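Local coordinates for protein thiol-activated cytolysin (Desulfobulbus propionicus, PDB 6NAL) that probably forms pores in target membranes, as a thiol-activated cytolysin of the cholesterol-dependent cytolysin family, at residues L34-R39 / I387-G392; M48-C53 / V356-E361; R182-S187 / E249-S254. All blocks are in the same frame, centred on the assembly; numbering follows the deposited sequence.

Interaction 1: residues L34-R39 / I387-G392; sequences LPAEER and ISYENG
Glu38 reaches across to the backbone of Tyr389, while Ala36, two residues earlier, sits against the same tyrosine's ring. The glutamate starts with its CB directed at the other segment. CG is tucked between the backbone N and the carbonyl carbon (chi1 67°), which carries the otherwise extended chain across to the end of strand 378-389. Glu38 CG passes 3.9 Å from Tyr389 O, and Glu38 CD comes 3.6 Å from Tyr389 N. At the tip the two oxygens part company. Glu38 OE1 accepts Tyr389 N at 2.9 Å, with 158° at the hydrogen, and the N-H arrives from above the carboxylate, 68° out of its plane. Glu38 OE2 takes a weak bond from Ser388 OG at 3.4 Å. Tyr45 OH also hydrogen-bonds OE1, and that oxygen therefore has two polar partners. A glutamate suits the place because it has the length to reach a backbone N-H and a second oxygen for the neighbouring hydroxyl.

In the fold, strand 37-41 belongs to the mixed sheet that also contains strands 44-59 and 349-372, whereas strand 378-389 is part of the four-stranded sheet of the C-terminal beta-sandwich domain. The contact thus lies at the junction between that sandwich and the elongated sheet leading to it, and side chains rather than a shared ladder make the link.

Tyr389 CD2 presents the ring edge to Glu38 OE1 at 4.0 Å, with the oxygen near the ring plane. On the ring's other flank Ala36 CB touches Tyr389 CD1 at 3.8 Å in an oblique approach; a bare methyl fits where the aromatic ring comes close. Farther along, Pro35 CB lies 4.1 Å from Asn391 O and also touches Gly392 CA, so the proline packs on the turn beyond the strand.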
loop_
_atom_site.group_PDB
_atom_site.type_symbol
_atom_site.label_atom_id
_atom_site.label_comp_id
_atom_site.label_asym_id
_atom_site.label_seq_id
_atom_site.Cartn_x
_atom_site.Cartn_y
_atom_site.Cartn_z
ATOM N N LEU A 34 -5.916 0.039 -15.290
ATOM C CA LEU A 34 -4.781 0.704 -14.651
ATOM C C LEU A 34 -3.859 -0.319 -13.992
ATOM O O LEU A 34 -3.811 -0.433 -12.756
ATOM C CB LEU A 34 -5.274 1.726 -13.629
ATOM C CG LEU A 34 -6.024 2.960 -14.119
ATOM C CD1 LEU A 34 -6.383 3.860 -12.867
ATOM C CD2 LEU A 34 -5.257 3.757 -15.110
ATOM N N PRO A 35 -3.098 -1.072 -14.785
ATOM C CA PRO A 35 -2.244 -2.114 -14.205
ATOM C C PRO A 35 -0.951 -1.525 -13.680
ATOM O O PRO A 35 -0.429 -0.542 -14.205
ATOM C CB PRO A 35 -1.972 -3.053 -15.383
ATOM C CG PRO A 35 -1.838 -2.054 -16.561
ATOM C CD PRO A 35 -2.924 -0.983 -16.259
ATOM N N ALA A 36 -0.430 -2.158 -12.639
ATOM C CA ALA A 36 0.861 -1.777 -12.108
ATOM C C ALA A 36 1.944 -1.998 -13.149
ATOM O O ALA A 36 1.894 -2.946 -13.938
ATOM C CB ALA A 36 1.162 -2.588 -10.864
ATOM N N GLU A 37 2.946 -1.118 -13.130
ATOM C CA GLU A 37 4.058 -1.226 -14.060
ATOM C C GLU A 37 5.385 -1.045 -13.334
ATOM O O GLU A 37 5.467 -0.468 -12.250
ATOM C CB GLU A 37 3.974 -0.220 -15.213
ATOM C CG GLU A 37 3.378 1.089 -14.842
ATOM C CD GLU A 37 3.010 1.920 -16.050
ATOM O OE1 GLU A 37 3.205 3.165 -16.012
ATOM O OE2 GLU A 37 2.545 1.315 -17.036
ATOM N N GLU A 38 6.439 -1.561 -13.949
ATOM C CA GLU A 38 7.701 -1.735 -13.266
ATOM C C GLU A 38 8.837 -1.387 -14.205
ATOM O O GLU A 38 8.708 -1.437 -15.431
ATOM C CB GLU A 38 7.840 -3.186 -12.759
ATOM C CG GLU A 38 7.959 -4.283 -13.908
ATOM C CD GLU A 38 8.497 -5.680 -13.389
ATOM O OE1 GLU A 38 8.241 -6.033 -12.227
ATOM O OE2 GLU A 38 9.170 -6.422 -14.135
ATOM N N ARG A 39 9.960 -1.052 -13.600
ATOM C CA ARG A 39 11.214 -0.978 -14.318
ATOM C C ARG A 39 12.346 -0.996 -13.308
ATOM O O ARG A 39 12.148 -0.847 -12.096
ATOM C CB ARG A 39 11.292 0.285 -15.183
ATOM C CG ARG A 39 11.348 1.543 -14.384
ATOM C CD ARG A 39 11.104 2.790 -15.246
ATOM N NE ARG A 39 10.985 3.956 -14.373
ATOM C CZ ARG A 39 12.035 4.598 -13.886
ATOM N NH1 ARG A 39 13.254 4.194 -14.236
ATOM N NH2 ARG A 39 11.860 5.641 -13.082
ATOM N N ILE A 387 9.980 -10.544 -7.244
ATOM C CA ILE A 387 8.673 -10.006 -7.569
ATOM C C ILE A 387 8.726 -9.419 -8.959
ATOM O O ILE A 387 9.694 -8.766 -9.339
ATOM C CB ILE A 387 8.256 -8.964 -6.523
ATOM C CG1 ILE A 387 7.544 -9.655 -5.360
ATOM C CG2 ILE A 387 7.279 -7.975 -7.068
ATOM C CD1 ILE A 387 8.267 -10.919 -4.896
ATOM N N SER A 388 7.674 -9.659 -9.720
ATOM C CA SER A 388 7.543 -9.144 -11.070
ATOM C C SER A 388 6.079 -8.749 -11.299
ATOM O O SER A 388 5.162 -9.323 -10.706
ATOM C CB SER A 388 8.070 -10.203 -12.053
ATOM O OG SER A 388 8.388 -9.598 -13.274
ATOM N N TYR A 389 5.858 -7.710 -12.097
ATOM C CA TYR A 389 4.509 -7.368 -12.552
ATOM C C TYR A 389 4.475 -7.544 -14.057
ATOM O O TYR A 389 5.218 -6.877 -14.772
ATOM C CB TYR A 389 4.095 -5.961 -12.175
ATOM C CG TYR A 389 3.935 -5.787 -10.684
ATOM C CD1 TYR A 389 2.721 -5.934 -10.078
ATOM C CD2 TYR A 389 5.020 -5.448 -9.893
ATOM C CE1 TYR A 389 2.583 -5.717 -8.707
ATOM C CE2 TYR A 389 4.901 -5.244 -8.531
ATOM C CZ TYR A 389 3.678 -5.378 -7.944
ATOM O OH TYR A 389 3.569 -5.213 -6.580
ATOM N N GLU A 390 3.627 -8.446 -14.522
ATOM C CA GLU A 390 3.599 -8.876 -15.912
ATOM C C GLU A 390 2.126 -8.819 -16.282
ATOM O O GLU A 390 1.353 -9.696 -15.881
ATOM C CB GLU A 390 4.179 -10.279 -16.098
ATOM C CG GLU A 390 5.544 -10.476 -15.427
ATOM C CD GLU A 390 6.318 -11.726 -15.872
ATOM O OE1 GLU A 390 7.539 -11.579 -16.071
ATOM O OE2 GLU A 390 5.749 -12.848 -15.995
ATOM N N ASN A 391 1.756 -7.787 -17.042
ATOM C CA ASN A 391 0.359 -7.405 -17.258
ATOM C C ASN A 391 -0.228 -7.058 -15.888
ATOM O O ASN A 391 0.424 -6.332 -15.108
ATOM C CB ASN A 391 -0.309 -8.534 -18.040
ATOM C CG ASN A 391 0.290 -8.690 -19.462
ATOM O OD1 ASN A 391 1.262 -9.426 -19.671
ATOM N ND2 ASN A 391 -0.284 -7.974 -20.430
ATOM N N GLY A 392 -1.424 -7.530 -15.550
ATOM C CA GLY A 392 -1.990 -7.189 -14.258
ATOM C C GLY A 392 -1.867 -8.277 -13.213
ATOM O O GLY A 392 -2.838 -8.611 -12.527
#

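Interaction 2: residues M48-C53 / V356-E361; sequences MTREKC and VAEKTE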
loop_
_atom_site.group_PDB
_atom_site.type_symbol
_atom_site.label_atom_id
_atom_site.label_comp_id
_atom_site.label_asym_id
_atom_site.label_seq_id
_atom_site.Cartn_x
_atom_site.Cartn_y
_atom_site.Cartn_z
HETATM N N MSE A 48 5.247 1.375 -10.159
HETATM C CA MSE A 48 4.308 2.464 -10.263
HETATM C C MSE A 48 2.909 1.896 -10.319
HETATM O O MSE A 48 2.559 1.145 -11.209
HETATM C CB MSE A 48 4.577 3.339 -11.473
HETATM C CG MSE A 48 3.519 4.464 -11.583
HETATM SE SE MSE A 48 4.109 6.138 -12.367
HETATM C CE MSE A 48 2.490 6.506 -13.363
ATOM N N THR A 49 2.099 2.283 -9.344
ATOM C CA THR A 49 0.717 1.847 -9.223
ATOM C C THR A 49 -0.208 3.057 -9.418
ATOM O O THR A 49 0.170 4.195 -9.135
ATOM C CB THR A 49 0.507 1.159 -7.864
ATOM O OG1 THR A 49 -0.802 0.579 -7.828
ATOM C CG2 THR A 49 0.701 2.124 -6.691
ATOM N N ARG A 50 -1.405 2.821 -9.952
ATOM C CA ARG A 50 -2.317 3.895 -10.299
ATOM C C ARG A 50 -3.672 3.601 -9.705
ATOM O O ARG A 50 -4.121 2.460 -9.660
ATOM C CB ARG A 50 -2.426 4.085 -11.814
ATOM C CG ARG A 50 -1.180 4.760 -12.404
ATOM C CD ARG A 50 -1.207 4.814 -13.923
ATOM N NE ARG A 50 -1.424 3.478 -14.440
ATOM C CZ ARG A 50 -1.564 3.169 -15.716
ATOM N NH1 ARG A 50 -1.515 4.102 -16.658
ATOM N NH2 ARG A 50 -1.749 1.907 -16.035
ATOM N N GLU A 51 -4.315 4.652 -9.246
ATOM C CA GLU A 51 -5.598 4.532 -8.587
ATOM C C GLU A 51 -6.498 5.673 -9.032
ATOM O O GLU A 51 -6.071 6.829 -9.116
ATOM C CB GLU A 51 -5.439 4.571 -7.087
ATOM C CG GLU A 51 -6.563 3.933 -6.327
ATOM C CD GLU A 51 -6.382 4.149 -4.811
ATOM O OE1 GLU A 51 -5.416 4.862 -4.386
ATOM O OE2 GLU A 51 -7.216 3.604 -4.046
ATOM N N LYS A 52 -7.738 5.322 -9.290
ATOM C CA LYS A 52 -8.775 6.239 -9.685
ATOM C C LYS A 52 -9.396 6.785 -8.415
ATOM O O LYS A 52 -9.829 6.000 -7.556
ATOM C CB LYS A 52 -9.809 5.517 -10.543
ATOM C CG LYS A 52 -10.889 6.439 -11.094
ATOM C CD LYS A 52 -11.791 5.745 -12.133
ATOM C CE LYS A 52 -13.241 6.296 -12.010
ATOM N NZ LYS A 52 -13.978 6.541 -13.273
ATOM N N CYS A 53 -9.428 8.128 -8.304
ATOM C CA CYS A 53 -9.969 8.824 -7.148
ATOM C C CYS A 53 -10.865 9.955 -7.602
ATOM O O CYS A 53 -10.765 10.432 -8.731
ATOM C CB CYS A 53 -8.904 9.482 -6.251
ATOM S SG CYS A 53 -7.570 8.452 -5.820
ATOM N N VAL A 356 -6.474 10.493 -11.590
ATOM C CA VAL A 356 -5.643 9.302 -11.459
ATOM C C VAL A 356 -4.458 9.606 -10.542
ATOM O O VAL A 356 -3.546 10.348 -10.918
ATOM C CB VAL A 356 -5.140 8.829 -12.824
ATOM C CG1 VAL A 356 -4.344 7.576 -12.650
ATOM C CG2 VAL A 356 -6.295 8.595 -13.754
ATOM N N ALA A 357 -4.442 9.042 -9.338
ATOM C CA ALA A 357 -3.299 9.229 -8.441
ATOM C C ALA A 357 -2.278 8.165 -8.810
ATOM O O ALA A 357 -2.637 6.982 -8.897
ATOM C CB ALA A 357 -3.678 9.090 -6.961
ATOM N N GLU A 358 -1.024 8.575 -9.032
ATOM C CA GLU A 358 0.069 7.648 -9.339
ATOM C C GLU A 358 1.056 7.520 -8.184
ATOM O O GLU A 358 1.635 8.510 -7.746
ATOM C CB GLU A 358 0.822 8.099 -10.581
ATOM C CG GLU A 358 -0.115 8.399 -11.714
ATOM C CD GLU A 358 0.609 8.918 -12.947
ATOM O OE1 GLU A 358 0.248 8.494 -14.085
ATOM O OE2 GLU A 358 1.601 9.670 -12.755
ATOM N N LYS A 359 1.245 6.304 -7.692
ATOM C CA LYS A 359 2.158 6.037 -6.584
ATOM C C LYS A 359 3.343 5.261 -7.141
ATOM O O LYS A 359 3.166 4.230 -7.783
ATOM C CB LYS A 359 1.493 5.253 -5.450
ATOM C CG LYS A 359 2.495 4.900 -4.341
ATOM C CD LYS A 359 1.883 4.015 -3.280
ATOM C CE LYS A 359 2.767 3.919 -2.035
ATOM N NZ LYS A 359 3.994 4.784 -2.055
ATOM N N THR A 360 4.525 5.802 -6.950
ATOM C CA THR A 360 5.795 5.212 -7.310
ATOM C C THR A 360 6.499 4.842 -6.011
ATOM O O THR A 360 6.518 5.646 -5.076
ATOM C CB THR A 360 6.617 6.219 -8.099
ATOM O OG1 THR A 360 5.954 6.561 -9.330
ATOM C CG2 THR A 360 7.986 5.640 -8.363
ATOM N N GLU A 361 7.000 3.603 -5.926
ATOM C CA GLU A 361 7.873 3.156 -4.847
ATOM C C GLU A 361 9.193 2.700 -5.438
ATOM O O GLU A 361 9.219 2.020 -6.467
ATOM C CB GLU A 361 7.282 1.990 -4.036
ATOM C CG GLU A 361 6.088 2.389 -3.179
ATOM C CD GLU A 361 6.480 2.806 -1.756
ATOM O OE1 GLU A 361 6.236 3.991 -1.376
ATOM O OE2 GLU A 361 7.013 1.934 -1.023
#
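With CG anti to its backbone N (chi1 178°) and further bends at chi2 and chi3, the Met48 chain, modelled as selenomethionine, swings across to Thr360 and Glu358. Its SE lies 3.6 Å from Thr360 OG1, and its terminal CE comes against the carboxylate of Glu358, so close that the exact methyl position is doubtful. Thr49 turns the other way: OG1 is anti to the backbone N (chi1 -172°), which brings Thr49 CG2 to 3.5 Å from Lys359 CB, tighter than a usual carbon-carbon contact.

These side chains ride on an antiparallel ladder between strands 44-59 and 349-372, in the long sheet that joins the body of the toxin to its beta-sandwich domain. Thr49 pairs with Lys359 and Glu51 with Ala357 as hydrogen-bonded pairs. Thr49 N gives to Lys359 O at 2.7 Å, and Ala357 N gives to Glu51 O at 2.8 Å. Met48, Arg50 and Lys52 face Thr360, Glu358 and Val356 in the alternating non-hydrogen-bonded pairs.

Arg50 and Glu358 extend side by side in the same direction, CG to CG 3.9 Å. Their aliphatic parts touch, but the charged ends stay apart, Arg50 NE being 5.3 Å from Glu358 OE1; Arg50 NH2 makes a weak hydrogen bond to Pro35 O instead. On the opposite face, small Ala357 accommodates the sulfur of Cys53, SG to CB 4.1 Å. Cys53 also pairs with a strand of the second subunit, continuing the sheet across that interface.

Interaction 3: residues R182-S187 / E249-S254; sequences RAEKKS and ESKLSS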
loop_
_atom_site.group_PDB
_atom_site.type_symbol
_atom_site.label_atom_id
_atom_site.label_comp_id
_atom_site.label_asym_id
_atom_site.label_seq_id
_atom_site.Cartn_x
_atom_site.Cartn_y
_atom_site.Cartn_z
ATOM N N ARG A 182 1.582 16.692 -19.601
ATOM C CA ARG A 182 1.525 15.233 -19.623
ATOM C C ARG A 182 2.159 14.682 -20.894
ATOM O O ARG A 182 2.695 13.574 -20.872
ATOM C CB ARG A 182 0.080 14.747 -19.435
ATOM C CG ARG A 182 -0.809 14.711 -20.667
ATOM C CD ARG A 182 -2.272 14.387 -20.266
ATOM N NE ARG A 182 -2.754 15.188 -19.131
ATOM C CZ ARG A 182 -3.515 14.732 -18.136
ATOM N NH1 ARG A 182 -3.910 13.456 -18.111
ATOM N NH2 ARG A 182 -3.884 15.562 -17.163
ATOM N N ALA A 183 2.170 15.463 -21.985
ATOM C CA ALA A 183 2.868 15.041 -23.201
ATOM C C ALA A 183 4.367 14.874 -22.953
ATOM O O ALA A 183 5.016 14.035 -23.586
ATOM C CB ALA A 183 2.620 16.048 -24.337
ATOM N N GLU A 184 4.950 15.701 -22.100
ATOM C CA GLU A 184 6.285 15.443 -21.582
ATOM C C GLU A 184 6.045 14.529 -20.391
ATOM O O GLU A 184 4.919 14.101 -20.196
ATOM C CB GLU A 184 6.979 16.745 -21.267
ATOM C CG GLU A 184 7.148 17.545 -22.536
ATOM C CD GLU A 184 8.076 18.721 -22.349
ATOM O OE1 GLU A 184 9.151 18.537 -21.728
ATOM O OE2 GLU A 184 7.726 19.833 -22.813
ATOM N N LYS A 185 7.028 14.174 -19.576
ATOM C CA LYS A 185 6.641 13.263 -18.501
ATOM C C LYS A 185 6.461 14.006 -17.155
ATOM O O LYS A 185 6.835 13.486 -16.109
ATOM C CB LYS A 185 7.645 12.095 -18.397
ATOM C CG LYS A 185 6.786 10.787 -18.337
ATOM C CD LYS A 185 7.660 9.579 -18.018
ATOM C CE LYS A 185 7.996 9.510 -16.540
ATOM N NZ LYS A 185 8.722 8.252 -16.218
ATOM N N LYS A 186 5.987 15.260 -17.190
ATOM C CA LYS A 186 6.025 16.188 -16.061
ATOM C C LYS A 186 4.810 16.052 -15.145
ATOM O O LYS A 186 3.694 15.759 -15.577
ATOM C CB LYS A 186 6.109 17.619 -16.606
ATOM C CG LYS A 186 7.472 18.057 -17.173
ATOM C CD LYS A 186 7.410 19.499 -17.682
ATOM C CE LYS A 186 8.605 19.856 -18.523
ATOM N NZ LYS A 186 8.304 21.096 -19.288
ATOM N N SER A 187 5.058 16.271 -13.868
ATOM C CA SER A 187 4.053 16.390 -12.826
ATOM C C SER A 187 4.098 17.789 -12.226
ATOM O O SER A 187 5.073 18.540 -12.414
ATOM C CB SER A 187 4.291 15.346 -11.732
ATOM O OG SER A 187 5.507 15.612 -11.041
ATOM N N GLU A 249 7.112 22.181 -10.992
ATOM C CA GLU A 249 6.967 21.329 -12.159
ATOM C C GLU A 249 8.268 20.542 -12.310
ATOM O O GLU A 249 9.368 21.100 -12.157
ATOM C CB GLU A 249 6.686 22.159 -13.411
ATOM C CG GLU A 249 5.869 21.429 -14.470
ATOM C CD GLU A 249 5.476 22.312 -15.672
ATOM O OE1 GLU A 249 6.184 22.266 -16.710
ATOM O OE2 GLU A 249 4.450 23.034 -15.586
ATOM N N SER A 250 8.150 19.242 -12.583
ATOM C CA SER A 250 9.317 18.370 -12.589
ATOM C C SER A 250 9.066 17.183 -13.492
ATOM O O SER A 250 7.922 16.781 -13.688
ATOM C CB SER A 250 9.624 17.874 -11.180
ATOM O OG SER A 250 10.808 17.124 -11.165
ATOM N N LYS A 251 10.137 16.598 -14.024
ATOM C CA LYS A 251 9.998 15.292 -14.661
ATOM C C LYS A 251 10.048 14.156 -13.648
ATOM O O LYS A 251 9.697 13.023 -13.997
ATOM C CB LYS A 251 11.058 15.138 -15.757
ATOM C CG LYS A 251 10.683 15.930 -17.013
ATOM C CD LYS A 251 11.663 15.721 -18.121
ATOM C CE LYS A 251 10.945 15.364 -19.464
ATOM N NZ LYS A 251 11.253 16.322 -20.580
ATOM N N LEU A 252 10.517 14.421 -12.423
ATOM C CA LEU A 252 10.353 13.484 -11.317
ATOM C C LEU A 252 8.938 12.930 -11.238
ATOM O O LEU A 252 8.001 13.521 -11.784
ATOM C CB LEU A 252 10.639 14.124 -9.962
ATOM C CG LEU A 252 11.979 14.791 -9.673
ATOM C CD1 LEU A 252 11.994 15.570 -8.335
ATOM C CD2 LEU A 252 13.072 13.726 -9.711
ATOM N N SER A 253 8.773 11.794 -10.567
ATOM C CA SER A 253 7.457 11.223 -10.343
ATOM C C SER A 253 6.649 12.087 -9.375
ATOM O O SER A 253 7.213 12.797 -8.530
ATOM C CB SER A 253 7.615 9.838 -9.756
ATOM O OG SER A 253 8.067 9.964 -8.414
ATOM N N SER A 254 5.315 11.996 -9.494
ATOM C CA SER A 254 4.424 12.656 -8.548
ATOM C C SER A 254 4.846 12.389 -7.113
ATOM O O SER A 254 4.820 13.279 -6.263
ATOM C CB SER A 254 2.989 12.174 -8.739
ATOM O OG SER A 254 2.701 12.044 -10.092
#
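Lys186 and Glu249 slant past one another, and Glu184 and Lys251 do likewise on the neighbouring flank. Lys186 leaves the backbone with CG anti to the carbonyl carbon (chi1 -75°) and then runs straight, so that its methylenes pass Glu249 before Lys186 NZ meets Glu249 OE1 at 3.5 Å. Lys251 is bent at chi3 and chi4; the bends carry Lys251 NZ over to Glu184 OE1, 3.3 Å away, in a salt bridge with a weak hydrogen bond. Between them the stems of the two lysines touch, Lys186 CG to Lys251 CG 3.9 Å. Lys186 NZ also lies at long salt-bridge range from Glu184 OE1.

Next to the charged side chains, the start of strand 187-202 joins the end of strand 232-250 through the hydrogen-bonded pair Ser187 and Ser250. Ser187 N gives to Ser250 O at 2.9 Å, and Ser250 N returns a bond to Ser187 O at 3.2 Å. Serine suits this strand end because its short hydroxyl can serve nearby main chain. Ser187 OG points to Leu252 O in a weak bond, while Ser250 OG accepts Leu252 N at 3.0 Å, an ST turn, and also bonds Gln286 O. Ser253 then N-caps helix 254-264 through Glu256 N.

Strand 187-202 follows helix 178-183 and strand 232-250 leads into helix 254-264, an arrangement consistent with the helical bundles that in related cytolysins unfold into membrane-spanning beta-hairpins. The charges of Lys251, Glu184, Lys186 and Glu249 alternate along the network, and Glu249 has a further, weak partner in Lys247; the long contacts suggest modest strength, with the backbone pair providing the more regular bonding.

The three contacts are nested along the chain: interaction 3 lies within the loop closed by interaction 2, which lies within that closed by interaction 1. Interactions 1 and 2 have centres about 12 Å apart and share the mixed sheet, in which strands 37-41 and 44-59 are neighbours; Glu37 O and Met48 N probably hydrogen-bond between them. Interaction 3 belongs to the large antiparallel sheet, its centre about 14 Å from that of interaction 2 and 20 Å from that of interaction 1. Ser253 and Ser254 pack against Thr360 and Glu358, so the helix-bearing region abuts strand 349-372. Interaction 2 therefore lies between the beta-sandwich junction and a region that probably rearranges during pore formation.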